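Local coordinates for possible marr-transcriptional regulator (Streptomyces coelicolor, PDB 4B8X), which probably binds DNA as a MarR-family winged-helix transcriptional regulator, although its precise cellular function is not known, at residues A[13-16]-A[17-21]; A[110-113]-A[114-117]; A[133-136]-A[137-141]; A[68-71]-A[72-76]; A[97-100]-A[101-104]. All blocks are in the same frame, centred on the assembly; numbering follows the deposited sequence.

Every contact here spans neighbouring turns of the chain, so none closes a long loop; from the N terminus the five follow in series as interactions 1, 4, 5, 2 and 3, without nesting or crossing. Interaction 1 lies on helix 5-28, interaction 4 on helix 65-77, and interactions 5 and 2 at the start and end of helix 99-114, their centres about 19 Å apart. Interaction 3 lies on helix 129-140. Leu20 packs on Phe117 and Ile13 on Leu134, which ties interaction 1 to interactions 2 and 3, and all three reach the second subunit. Interactions 4 and 5 belong to the winged-helix part and touch no other chain.

Interaction 1 (A[13-16]-A[17-21]); sequences IMRA and QQILL
The backbone is regular helix, the N-H groups of Gln17 to Leu20 bonding the carbonyls of Ile13 to Ala16, with Ile19 N 2.9 Å from Arg15 O. On this frame the telling side-chain bond joins Arg15 and Gln18. Arg15 NH1 donates to Gln18 OE1 over 2.9 Å with an N-H...O angle of 162°; the oxygen sits in the guanidinium plane and offers a lone pair in its own carbonyl plane. The two side chains cross at about a right angle, and their flat groups are turned 39° apart. Bends at chi2 (-66°) and chi3 fold the arginine along the helix toward the next turn and bring NH1 there. The same fold lays one guanidinium face against Ile19, whose CG1 is 3.6 Å from Arg15 NH2. A long, flexible cation suits this place because NH2, the other terminal nitrogen, makes a salt bridge with Asp143 of the second subunit.

Both polar atoms of the Gln18 amide are engaged. While OE1 takes the arginine, NE2 donates to a water at 2.8 Å. That water in turn donates to Gln17 OE1 and to Met14 O, the latter at 2.9 Å, so the carbonyl already bonded to Gln18 N gains a second donor. Ala16 and Leu20 are buried, as suits their apolar side chains. Helix 5-28 thus lies at the dimer interface of this MarR-family winged-helix protein, with Ile13 packing on Leu20 of the second subunit, Gln17 on its own counterpart there, and Arg15 salt-bridged across.

Interaction 2 (A[110-113]-A[114-117]); sequences RDLM and AMDF
The Phe117 ring has Leu112 over one face and Met113 at its edge. Leu112 CB stands 3.8 Å from the ring centroid, 19° off the normal, a CH-pi contact displaced toward the rim. Met113 SD lies in the ring plane, 3.8 Å from Phe117 CE1, as a Met-aromatic contact. The bend at chi2 (-74°) of the methionine brings its sulfur to that edge. Were Phe117 an alanine, Leu112 CB and Met113 SD would probably lose their aromatic partner, and a gap would open at the helix end.

At the other flat group, the Arg110 guanidinium, Asp111 OD1 lies at the edge, gripped by both NE and NH2, the latter at 2.9 Å in a salt bridge. Asp111 OD2 turns instead to the hydroxyl of Tyr31, and Leu112 packs on Val24, Val27 and Val28 of helix 5-28.

The backbone brings the phenylalanine back to the helix: Phe117 N bonds Leu112 O at 3.0 Å, and Asp116 N bonds Met113 O at 3.1 Å from above the carbonyl plane. With Asp116 at positive phi (52°) as C-prime residue, these two bonds form the Schellman motif that terminates helix 99-114.

Interaction 3 (A[133-136]-A[137-141]); sequences MLRP and LRVAA
Leu134 O accepts from Arg138 N in the last turns of helix 129-140, a C-terminal helix that, in this MarR-family dimer, packs against the second subunit. The bond is long for a helix, 3.3 Å, though fairly straight at 159°. Leu134 itself is buried, as suits a branched apolar side chain, and the aliphatic start of Arg138 follows the same carbonyl, with CG 3.5 Å from Leu134 O. The charged end of Arg138 leads away, to a salt bridge between its NE and Asp143 of its own chain.

Arg135 comes next. Its carbonyl oxygen takes Val139 N at 2.8 Å. An extended chain from CG to NE carries the guanidinium out alongside the helix, where it makes a cation-pi contact with Phe144 of the same chain.

Pro136 has no N-H to give, and the helix is kinked at this point, where its nitrogen has no bond to the preceding turn. Its carbonyl still works normally, Pro136 O accepting from Ala140 N at 3.1 Å. The proline packs against Tyr122 of the second subunit, whose hydroxyl is hydrogen-bonded to Met133 O and Leu137 N.

Val139 reaches back toward Arg135 with one branch: CG2, anti to the carbonyl carbon, stands 3.4 Å from Arg135 O and 3.5 Å from Arg135 NH1.

Interaction 4 (A[68-71]-A[72-76]); sequences VTNT and VDRLV
Backbone hydrogen bonds carry the contact between 68-71 and 72-76. Val72 N meets Val68 O at 2.8 Å and is the straightest of the four, at 172°; Asp73 N to Thr69 O, Arg74 N to Asn70 O and Leu75 N to Thr71 O continue the helical pattern.

Apolar contacts form along one side. Val68 and Val72 lie side by side, CG1 of the first 4.0 Å from CG2 of the second, and Thr71 CG2 is as far from Leu75 CD1. Methyl-bearing side chains fit here because Val68 and Val72 pack on Met54 of helix 54-61, and Leu75 on Leu41 of helix 35-45.

Polar side chains occupy other positions. Thr69 presents its methyl to Asp73, CG2 lying 3.5 Å from OD2, because its hydroxyl, anti to the carbonyl carbon (chi1 -60°), is hydrogen-bonded to Pro65 O. Asp73 OD1 makes a salt bridge with Lys83 of strand 81-85. Lys83 is likely to lose its anionic mate, and the Thr69 methyl its neighbour, if the aspartate gives way to an alanine.

The chemistry thus divides helix 65-77, probably the recognition helix of the winged-helix motif: methyl groups fix it to the domain core, and a charge pair links it to the wing.

Interaction 5 (A[97-100]-A[101-104]); sequences ITDK and GREV
An N-cap starts helix 99-114 where strand 93-97 of the winged-helix motif ends. Thr98 OG1 accepts from Gly101 N at 3.0 Å and 163°, and the same hydroxyl is hydrogen-bonded to Gly79 O. With chi1 at 67° OG1 lies between the backbone N and carbonyl carbon, bringing it over the first helical turn. Arg102 N then bonds Thr98 O, opening the regular helical series.

Ile97 covers that turn from the strand side. Its CD1 lies 3.7 Å from Gly101 C, and a beta carbon on Gly101 would run into Ile97 CG1, consistent with a glycine at this place. The CG2 branch sits over the centre of one guanidinium face of Arg102, 3.5 Å from CZ. Ile97 also packs on Leu41 and Leu44 of helix 35-45.

Two waters accept from the guanidinium. One takes Arg102 NH2 and lies 2.8 Å from Ile97 O; the other, at the edge and in plane, takes Arg102 NE at 2.9 Å and lies close to both Ile97 O and Asp99 OD1. With Asp99 OD1 4.6 Å from Arg102 NE, the opposite charges are beyond a salt bridge, and that second water lies between them. The arginine is thus used two ways, its flat face against a methyl and its N-H groups toward water, while the threonine answers an amide of the first turn.

Interaction 1 (A[13-16]-A[17-21])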
loop_
_atom_site.group_PDB
_atom_site.type_symbol
_atom_site.label_atom_id
_atom_site.label_comp_id
_atom_site.label_asym_id
_atom_site.label_seq_id
_atom_site.Cartn_x
_atom_site.Cartn_y
_atom_site.Cartn_z
ATOM N N ILE A 13 -8.171 3.141 3.969
ATOM C CA ILE A 13 -6.750 3.450 3.843
ATOM C C ILE A 13 -6.100 2.575 2.765
ATOM O O ILE A 13 -5.313 3.075 1.954
ATOM C CB ILE A 13 -6.059 3.288 5.222
ATOM C CG1 ILE A 13 -6.476 4.421 6.166
ATOM C CG2 ILE A 13 -4.551 3.256 5.033
ATOM C CD1 ILE A 13 -6.218 4.147 7.626
ATOM N N MET A 14 -6.405 1.279 2.767
ATOM C CA MET A 14 -5.845 0.328 1.790
ATOM C C MET A 14 -6.237 0.755 0.378
ATOM O O MET A 14 -5.413 0.781 -0.532
ATOM C CB MET A 14 -6.348 -1.121 2.062
ATOM C CG MET A 14 -5.840 -1.781 3.342
ATOM S SD MET A 14 -4.061 -2.090 3.347
ATOM C CE MET A 14 -3.747 -2.360 5.095
ATOM N N ARG A 15 -7.516 1.073 0.203
ATOM C CA ARG A 15 -8.007 1.485 -1.116
ATOM C C ARG A 15 -7.400 2.803 -1.537
ATOM O O ARG A 15 -6.999 2.933 -2.678
ATOM C CB ARG A 15 -9.545 1.528 -1.173
ATOM C CG ARG A 15 -10.200 0.153 -1.240
ATOM C CD ARG A 15 -9.880 -0.570 -2.531
ATOM N NE ARG A 15 -10.358 0.195 -3.667
ATOM C CZ ARG A 15 -9.696 0.420 -4.797
ATOM N NH1 ARG A 15 -8.475 -0.062 -4.981
ATOM N NH2 ARG A 15 -10.252 1.152 -5.749
ATOM N N ALA A 16 -7.356 3.788 -0.640
ATOM C CA ALA A 16 -6.785 5.070 -1.002
ATOM C C ALA A 16 -5.338 4.900 -1.438
ATOM O O ALA A 16 -4.894 5.517 -2.415
ATOM C CB ALA A 16 -6.889 6.052 0.158
ATOM N N GLN A 17 -4.586 4.074 -0.729
ATOM C CA GLN A 17 -3.193 3.867 -1.073
ATOM C C GLN A 17 -3.074 3.242 -2.467
ATOM O O GLN A 17 -2.206 3.633 -3.245
ATOM C CB GLN A 17 -2.511 3.010 -0.008
ATOM C CG GLN A 17 -1.020 2.846 -0.246
ATOM C CD GLN A 17 -0.616 1.628 -1.042
ATOM O OE1 GLN A 17 -1.416 0.792 -1.380
ATOM N NE2 GLN A 17 0.674 1.539 -1.341
ATOM N N GLN A 18 -3.929 2.265 -2.776
ATOM C CA GLN A 18 -3.915 1.595 -4.071
ATOM C C GLN A 18 -4.234 2.553 -5.196
ATOM O O GLN A 18 -3.596 2.550 -6.231
ATOM C CB GLN A 18 -4.916 0.442 -4.076
ATOM C CG GLN A 18 -4.434 -0.754 -3.283
ATOM C CD GLN A 18 -5.561 -1.565 -2.685
ATOM O OE1 GLN A 18 -6.681 -1.563 -3.201
ATOM N NE2 GLN A 18 -5.276 -2.248 -1.568
ATOM N N ILE A 19 -5.252 3.370 -4.983
ATOM C CA ILE A 19 -5.694 4.312 -5.988
ATOM C C ILE A 19 -4.574 5.325 -6.260
ATOM O O ILE A 19 -4.188 5.565 -7.408
ATOM C CB ILE A 19 -6.957 5.026 -5.490
ATOM C CG1 ILE A 19 -8.153 4.054 -5.433
ATOM C CG2 ILE A 19 -7.278 6.218 -6.373
ATOM C CD1 ILE A 19 -9.296 4.564 -4.567
ATOM N N LEU A 20 -4.029 5.922 -5.208
ATOM C CA LEU A 20 -2.998 6.927 -5.390
ATOM C C LEU A 20 -1.715 6.326 -5.955
ATOM O O LEU A 20 -1.080 6.936 -6.823
ATOM C CB LEU A 20 -2.721 7.660 -4.068
ATOM C CG LEU A 20 -3.889 8.484 -3.542
ATOM C CD1 LEU A 20 -3.508 9.101 -2.198
ATOM C CD2 LEU A 20 -4.323 9.540 -4.525
ATOM N N LEU A 21 -1.314 5.149 -5.486
ATOM C CA LEU A 21 -0.114 4.525 -6.017
ATOM C C LEU A 21 -0.250 4.306 -7.522
ATOM O O LEU A 21 0.700 4.532 -8.267
ATOM C CB LEU A 21 0.187 3.216 -5.299
ATOM C CG LEU A 21 1.464 2.504 -5.731
ATOM C CD1 LEU A 21 2.690 3.387 -5.493
ATOM C CD2 LEU A 21 1.580 1.173 -5.015
HETATM O O HOH W 1 -3.156 -1.055 -0.144
#

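Interaction 2 (A[110-113]-A[114-117])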
loop_
_atom_site.group_PDB
_atom_site.type_symbol
_atom_site.label_atom_id
_atom_site.label_comp_id
_atom_site.label_asym_id
_atom_site.label_seq_id
_atom_site.Cartn_x
_atom_site.Cartn_y
_atom_site.Cartn_z
ATOM N N ARG A 110 8.089 17.869 -10.697
ATOM C CA ARG A 110 7.237 18.869 -11.344
ATOM C C ARG A 110 5.976 18.228 -11.911
ATOM O O ARG A 110 4.896 18.790 -11.744
ATOM C CB ARG A 110 7.969 19.621 -12.449
ATOM C CG ARG A 110 7.179 20.775 -13.051
ATOM C CD ARG A 110 7.205 20.736 -14.572
ATOM N NE ARG A 110 6.292 19.717 -15.081
ATOM C CZ ARG A 110 4.988 19.892 -15.242
ATOM N NH1 ARG A 110 4.429 21.072 -14.967
ATOM N NH2 ARG A 110 4.245 18.893 -15.704
ATOM N N ASP A 111 6.101 17.058 -12.535
ATOM C CA ASP A 111 4.931 16.378 -13.064
ATOM C C ASP A 111 3.966 15.951 -11.947
ATOM O O ASP A 111 2.752 16.127 -12.074
ATOM C CB ASP A 111 5.341 15.143 -13.863
ATOM C CG ASP A 111 5.973 15.452 -15.207
ATOM O OD1 ASP A 111 6.008 16.627 -15.621
ATOM O OD2 ASP A 111 6.438 14.472 -15.834
ATOM N N LEU A 112 4.496 15.373 -10.865
ATOM C CA LEU A 112 3.664 14.934 -9.731
ATOM C C LEU A 112 2.940 16.122 -9.093
ATOM O O LEU A 112 1.755 16.043 -8.752
ATOM C CB LEU A 112 4.502 14.181 -8.691
ATOM C CG LEU A 112 4.971 12.811 -9.161
ATOM C CD1 LEU A 112 6.170 12.378 -8.364
ATOM C CD2 LEU A 112 3.819 11.830 -9.042
ATOM N N MET A 113 3.655 17.233 -8.931
ATOM C CA MET A 113 3.081 18.453 -8.346
ATOM C C MET A 113 1.940 18.966 -9.218
ATOM O O MET A 113 0.914 19.407 -8.721
ATOM C CB MET A 113 4.148 19.551 -8.196
ATOM C CG MET A 113 5.214 19.266 -7.151
ATOM S SD MET A 113 4.648 19.437 -5.446
ATOM C CE MET A 113 4.526 21.211 -5.291
ATOM N N ALA A 114 2.141 18.903 -10.523
ATOM C CA ALA A 114 1.132 19.385 -11.464
ATOM C C ALA A 114 -0.206 18.617 -11.322
ATOM O O ALA A 114 -1.268 19.180 -11.568
ATOM C CB ALA A 114 1.653 19.296 -12.898
ATOM N N MET A 115 -0.161 17.336 -10.951
ATOM C CA MET A 115 -1.358 16.527 -10.717
ATOM C C MET A 115 -1.662 16.265 -9.241
ATOM O O MET A 115 -2.504 15.441 -8.910
ATOM C CB MET A 115 -1.325 15.207 -11.521
ATOM C CG MET A 115 -0.069 14.347 -11.460
ATOM S SD MET A 115 0.071 13.384 -9.960
ATOM C CE MET A 115 -1.181 12.130 -10.236
ATOM N N ASP A 116 -1.049 17.050 -8.364
ATOM C CA ASP A 116 -1.315 17.019 -6.921
ATOM C C ASP A 116 -1.210 15.641 -6.311
ATOM O O ASP A 116 -1.953 15.297 -5.412
ATOM C CB ASP A 116 -2.694 17.596 -6.566
ATOM C CG ASP A 116 -2.745 19.044 -6.716
ATOM O OD1 ASP A 116 -2.019 19.730 -5.990
ATOM O OD2 ASP A 116 -3.551 19.488 -7.551
ATOM N N PHE A 117 -0.272 14.842 -6.821
ATOM C CA PHE A 117 -0.068 13.492 -6.284
ATOM C C PHE A 117 -1.367 12.675 -6.247
ATOM O O PHE A 117 -1.494 11.771 -5.428
ATOM C CB PHE A 117 0.629 13.533 -4.896
ATOM C CG PHE A 117 2.049 14.006 -4.963
ATOM C CD1 PHE A 117 2.363 15.353 -5.020
ATOM C CD2 PHE A 117 3.081 13.072 -4.991
ATOM C CE1 PHE A 117 3.687 15.751 -5.089
ATOM C CE2 PHE A 117 4.401 13.466 -5.028
ATOM C CZ PHE A 117 4.694 14.805 -5.084
HETATM O O HOH W 2 -0.909 21.490 -8.733
#

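Interaction 3 (A[133-136]-A[137-141])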
loop_
_atom_site.group_PDB
_atom_site.type_symbol
_atom_site.label_atom_id
_atom_site.label_comp_id
_atom_site.label_asym_id
_atom_site.label_seq_id
_atom_site.Cartn_x
_atom_site.Cartn_y
_atom_site.Cartn_z
ATOM N N MET A 133 -5.745 13.546 10.496
ATOM C CA MET A 133 -6.433 12.372 11.016
ATOM C C MET A 133 -5.519 11.160 11.141
ATOM O O MET A 133 -5.727 10.310 12.021
ATOM C CB MET A 133 -7.690 12.052 10.173
ATOM C CG MET A 133 -7.462 11.347 8.840
ATOM S SD MET A 133 -8.866 11.278 7.672
ATOM C CE MET A 133 -8.065 10.157 6.539
ATOM N N LEU A 134 -4.495 11.081 10.291
ATOM C CA LEU A 134 -3.591 9.943 10.288
ATOM C C LEU A 134 -2.338 10.199 11.123
ATOM O O LEU A 134 -1.531 9.282 11.342
ATOM C CB LEU A 134 -3.209 9.590 8.858
ATOM C CG LEU A 134 -4.375 9.138 7.961
ATOM C CD1 LEU A 134 -3.898 8.942 6.528
ATOM C CD2 LEU A 134 -5.035 7.884 8.531
ATOM N N ARG A 135 -2.194 11.433 11.603
ATOM C CA ARG A 135 -0.974 11.811 12.324
ATOM C C ARG A 135 -0.750 10.980 13.604
ATOM O O ARG A 135 0.357 10.525 13.843
ATOM C CB ARG A 135 -0.906 13.327 12.588
ATOM C CG ARG A 135 0.506 13.822 12.889
ATOM C CD ARG A 135 0.515 15.300 13.180
ATOM N NE ARG A 135 1.860 15.821 13.413
ATOM C CZ ARG A 135 2.508 15.722 14.561
ATOM N NH1 ARG A 135 1.954 15.129 15.607
ATOM N NH2 ARG A 135 3.730 16.237 14.657
ATOM N N PRO A 136 -1.802 10.749 14.418
ATOM C CA PRO A 136 -1.552 10.004 15.679
ATOM C C PRO A 136 -1.038 8.571 15.426
ATOM O O PRO A 136 -0.208 8.047 16.162
ATOM C CB PRO A 136 -2.914 10.047 16.373
ATOM C CG PRO A 136 -3.530 11.333 15.889
ATOM C CD PRO A 136 -3.140 11.367 14.425
ATOM N N LEU A 137 -1.562 7.905 14.405
ATOM C CA LEU A 137 -1.066 6.597 14.017
ATOM C C LEU A 137 0.433 6.625 13.685
ATOM O O LEU A 137 1.215 5.737 14.069
ATOM C CB LEU A 137 -1.898 6.078 12.823
ATOM C CG LEU A 137 -1.652 4.637 12.384
ATOM C CD1 LEU A 137 -2.279 3.662 13.374
ATOM C CD2 LEU A 137 -2.230 4.411 11.003
ATOM N N ARG A 138 0.823 7.660 12.956
ATOM C CA ARG A 138 2.217 7.854 12.593
ATOM C C ARG A 138 3.110 8.218 13.774
ATOM O O ARG A 138 4.237 7.751 13.847
ATOM C CB ARG A 138 2.331 8.904 11.492
ATOM C CG ARG A 138 1.703 8.457 10.194
ATOM C CD ARG A 138 1.812 9.498 9.128
ATOM N NE ARG A 138 3.204 9.738 8.832
ATOM C CZ ARG A 138 3.630 10.827 8.213
ATOM N NH1 ARG A 138 2.760 11.774 7.839
ATOM N NH2 ARG A 138 4.923 10.980 7.972
ATOM N N VAL A 139 2.598 9.012 14.705
ATOM C CA VAL A 139 3.352 9.335 15.918
ATOM C C VAL A 139 3.680 8.043 16.681
ATOM O O VAL A 139 4.806 7.852 17.111
ATOM C CB VAL A 139 2.597 10.353 16.802
ATOM C CG1 VAL A 139 3.247 10.450 18.204
ATOM C CG2 VAL A 139 2.576 11.724 16.132
ATOM N N ALA A 140 2.699 7.149 16.811
ATOM C CA ALA A 140 2.919 5.896 17.537
ATOM C C ALA A 140 3.926 5.006 16.841
ATOM O O ALA A 140 4.617 4.233 17.492
ATOM C CB ALA A 140 1.602 5.167 17.735
ATOM N N ALA A 141 4.039 5.119 15.514
ATOM C CA ALA A 141 5.011 4.330 14.756
ATOM C C ALA A 141 6.415 4.960 14.787
ATOM O O ALA A 141 7.347 4.374 14.246
ATOM C CB ALA A 141 4.557 4.188 13.316
#

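Interaction 4 (A[68-71]-A[72-76])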
loop_
_atom_site.group_PDB
_atom_site.type_symbol
_atom_site.label_atom_id
_atom_site.label_comp_id
_atom_site.label_asym_id
_atom_site.label_seq_id
_atom_site.Cartn_x
_atom_site.Cartn_y
_atom_site.Cartn_z
ATOM N N VAL A 68 15.517 -2.231 -0.542
ATOM C CA VAL A 68 16.473 -1.122 -0.726
ATOM C C VAL A 68 17.489 -1.519 -1.793
ATOM O O VAL A 68 17.777 -0.725 -2.685
ATOM C CB VAL A 68 17.227 -0.746 0.570
ATOM C CG1 VAL A 68 18.246 0.367 0.308
ATOM C CG2 VAL A 68 16.253 -0.283 1.647
ATOM N N THR A 69 18.007 -2.747 -1.737
ATOM C CA THR A 69 18.965 -3.158 -2.741
ATOM C C THR A 69 18.322 -3.171 -4.123
ATOM O O THR A 69 18.901 -2.688 -5.098
ATOM C CB THR A 69 19.527 -4.539 -2.414
ATOM O OG1 THR A 69 20.185 -4.487 -1.130
ATOM C CG2 THR A 69 20.457 -5.027 -3.520
ATOM N N ASN A 70 17.091 -3.680 -4.225
ATOM C CA ASN A 70 16.387 -3.692 -5.522
ATOM C C ASN A 70 16.267 -2.282 -6.093
ATOM O O ASN A 70 16.568 -2.008 -7.263
ATOM C CB ASN A 70 15.015 -4.364 -5.351
ATOM C CG ASN A 70 14.245 -4.560 -6.664
ATOM O OD1 ASN A 70 13.637 -3.631 -7.197
ATOM N ND2 ASN A 70 14.164 -5.814 -7.126
ATOM N N THR A 71 15.803 -1.384 -5.251
ATOM C CA THR A 71 15.612 0.014 -5.656
ATOM C C THR A 71 16.900 0.722 -6.042
ATOM O O THR A 71 16.978 1.332 -7.131
ATOM C CB THR A 71 14.878 0.767 -4.535
ATOM O OG1 THR A 71 13.511 0.381 -4.591
ATOM C CG2 THR A 71 15.005 2.310 -4.672
ATOM N N VAL A 72 17.901 0.640 -5.181
ATOM C CA VAL A 72 19.191 1.289 -5.441
ATOM C C VAL A 72 19.822 0.700 -6.682
ATOM O O VAL A 72 20.335 1.433 -7.522
ATOM C CB VAL A 72 20.149 1.170 -4.232
ATOM C CG1 VAL A 72 21.601 1.560 -4.594
ATOM C CG2 VAL A 72 19.644 2.023 -3.067
ATOM N N ASP A 73 19.781 -0.628 -6.812
ATOM C CA ASP A 73 20.480 -1.276 -7.925
ATOM C C ASP A 73 19.737 -0.901 -9.245
ATOM O O ASP A 73 20.376 -0.674 -10.280
ATOM C CB ASP A 73 20.725 -2.789 -7.671
ATOM C CG ASP A 73 21.909 -3.061 -6.686
ATOM O OD1 ASP A 73 22.512 -2.122 -6.129
ATOM O OD2 ASP A 73 22.263 -4.255 -6.445
ATOM N N ARG A 74 18.408 -0.774 -9.236
ATOM C CA ARG A 74 17.684 -0.329 -10.435
ATOM C C ARG A 74 17.973 1.152 -10.768
ATOM O O ARG A 74 18.005 1.545 -11.931
ATOM C CB ARG A 74 16.173 -0.560 -10.289
ATOM C CG ARG A 74 15.748 -2.023 -10.202
ATOM C CD ARG A 74 15.771 -2.703 -11.558
ATOM N NE ARG A 74 15.127 -1.906 -12.596
ATOM C CZ ARG A 74 14.027 -2.260 -13.253
ATOM N NH1 ARG A 74 13.424 -3.418 -12.998
ATOM N NH2 ARG A 74 13.536 -1.451 -14.179
ATOM N N LEU A 75 18.195 1.972 -9.742
ATOM C CA LEU A 75 18.583 3.366 -9.948
ATOM C C LEU A 75 19.996 3.416 -10.539
ATOM O O LEU A 75 20.269 4.253 -11.408
ATOM C CB LEU A 75 18.483 4.196 -8.666
ATOM C CG LEU A 75 17.039 4.436 -8.200
ATOM C CD1 LEU A 75 17.028 4.987 -6.771
ATOM C CD2 LEU A 75 16.285 5.364 -9.143
ATOM N N VAL A 76 20.893 2.527 -10.087
ATOM C CA VAL A 76 22.238 2.441 -10.666
ATOM C C VAL A 76 22.140 2.010 -12.134
ATOM O O VAL A 76 22.804 2.578 -12.999
ATOM C CB VAL A 76 23.140 1.431 -9.904
ATOM C CG1 VAL A 76 24.449 1.187 -10.655
ATOM C CG2 VAL A 76 23.376 1.906 -8.482
#

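Interaction 5 (A[97-100]-A[101-104])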
loop_
_atom_site.group_PDB
_atom_site.type_symbol
_atom_site.label_atom_id
_atom_site.label_comp_id
_atom_site.label_asym_id
_atom_site.label_seq_id
_atom_site.Cartn_x
_atom_site.Cartn_y
_atom_site.Cartn_z
ATOM N N ILE A 97 23.232 10.087 -5.234
ATOM C CA ILE A 97 22.509 10.490 -6.441
ATOM C C ILE A 97 23.463 11.166 -7.416
ATOM O O ILE A 97 24.315 11.966 -7.015
ATOM C CB ILE A 97 21.304 11.397 -6.087
ATOM C CG1 ILE A 97 20.369 11.580 -7.278
ATOM C CG2 ILE A 97 21.774 12.723 -5.495
ATOM C CD1 ILE A 97 19.058 12.248 -6.900
ATOM N N THR A 98 23.320 10.830 -8.692
ATOM C CA THR A 98 24.135 11.398 -9.743
ATOM C C THR A 98 23.472 12.687 -10.267
ATOM O O THR A 98 22.314 12.970 -9.977
ATOM C CB THR A 98 24.293 10.426 -10.910
ATOM O OG1 THR A 98 23.017 10.245 -11.548
ATOM C CG2 THR A 98 24.876 9.067 -10.446
ATOM N N ASP A 99 24.203 13.455 -11.052
ATOM C CA ASP A 99 23.597 14.615 -11.711
ATOM C C ASP A 99 22.394 14.238 -12.600
ATOM O O ASP A 99 21.384 14.938 -12.602
ATOM C CB ASP A 99 24.640 15.401 -12.527
ATOM C CG ASP A 99 25.631 16.161 -11.662
ATOM O OD1 ASP A 99 25.448 16.268 -10.430
ATOM O OD2 ASP A 99 26.612 16.665 -12.238
ATOM N N LYS A 100 22.482 13.116 -13.311
ATOM C CA LYS A 100 21.344 12.631 -14.096
ATOM C C LYS A 100 20.169 12.305 -13.158
ATOM O O LYS A 100 19.021 12.641 -13.447
ATOM C CB LYS A 100 21.747 11.416 -14.934
ATOM C CG LYS A 100 20.615 10.908 -15.806
ATOM C CD LYS A 100 21.042 9.669 -16.576
ATOM C CE LYS A 100 19.965 9.163 -17.528
ATOM N NZ LYS A 100 20.239 7.787 -18.067
ATOM N N GLY A 101 20.464 11.681 -12.015
ATOM C CA GLY A 101 19.450 11.424 -10.992
ATOM C C GLY A 101 18.747 12.680 -10.529
ATOM O O GLY A 101 17.520 12.711 -10.373
ATOM N N ARG A 102 19.521 13.730 -10.286
ATOM C CA ARG A 102 18.963 15.019 -9.866
ATOM C C ARG A 102 18.059 15.604 -10.945
ATOM O O ARG A 102 16.994 16.126 -10.641
ATOM C CB ARG A 102 20.105 15.979 -9.508
ATOM C CG ARG A 102 20.860 15.552 -8.261
ATOM C CD ARG A 102 21.931 16.560 -7.876
ATOM N NE ARG A 102 22.752 16.119 -6.754
ATOM C CZ ARG A 102 22.399 16.193 -5.469
ATOM N NH1 ARG A 102 21.216 16.679 -5.098
ATOM N NH2 ARG A 102 23.239 15.788 -4.517
ATOM N N GLU A 103 18.465 15.513 -12.205
ATOM C CA GLU A 103 17.652 16.014 -13.306
ATOM C C GLU A 103 16.326 15.264 -13.392
ATOM O O GLU A 103 15.257 15.867 -13.583
ATOM C CB GLU A 103 18.398 15.900 -14.641
ATOM C CG GLU A 103 19.629 16.792 -14.757
ATOM C CD GLU A 103 20.531 16.439 -15.927
ATOM O OE1 GLU A 103 20.207 15.482 -16.665
ATOM O OE2 GLU A 103 21.552 17.140 -16.111
ATOM N N VAL A 104 16.388 13.949 -13.272
ATOM C CA VAL A 104 15.188 13.131 -13.378
ATOM C C VAL A 104 14.237 13.399 -12.225
ATOM O O VAL A 104 13.027 13.585 -12.438
ATOM C CB VAL A 104 15.553 11.633 -13.487
ATOM C CG1 VAL A 104 14.335 10.750 -13.233
ATOM C CG2 VAL A 104 16.242 11.350 -14.827
HETATM O O HOH W 3 25.300 13.811 -5.102
HETATM O O HOH W 4 24.971 14.768 -7.949
#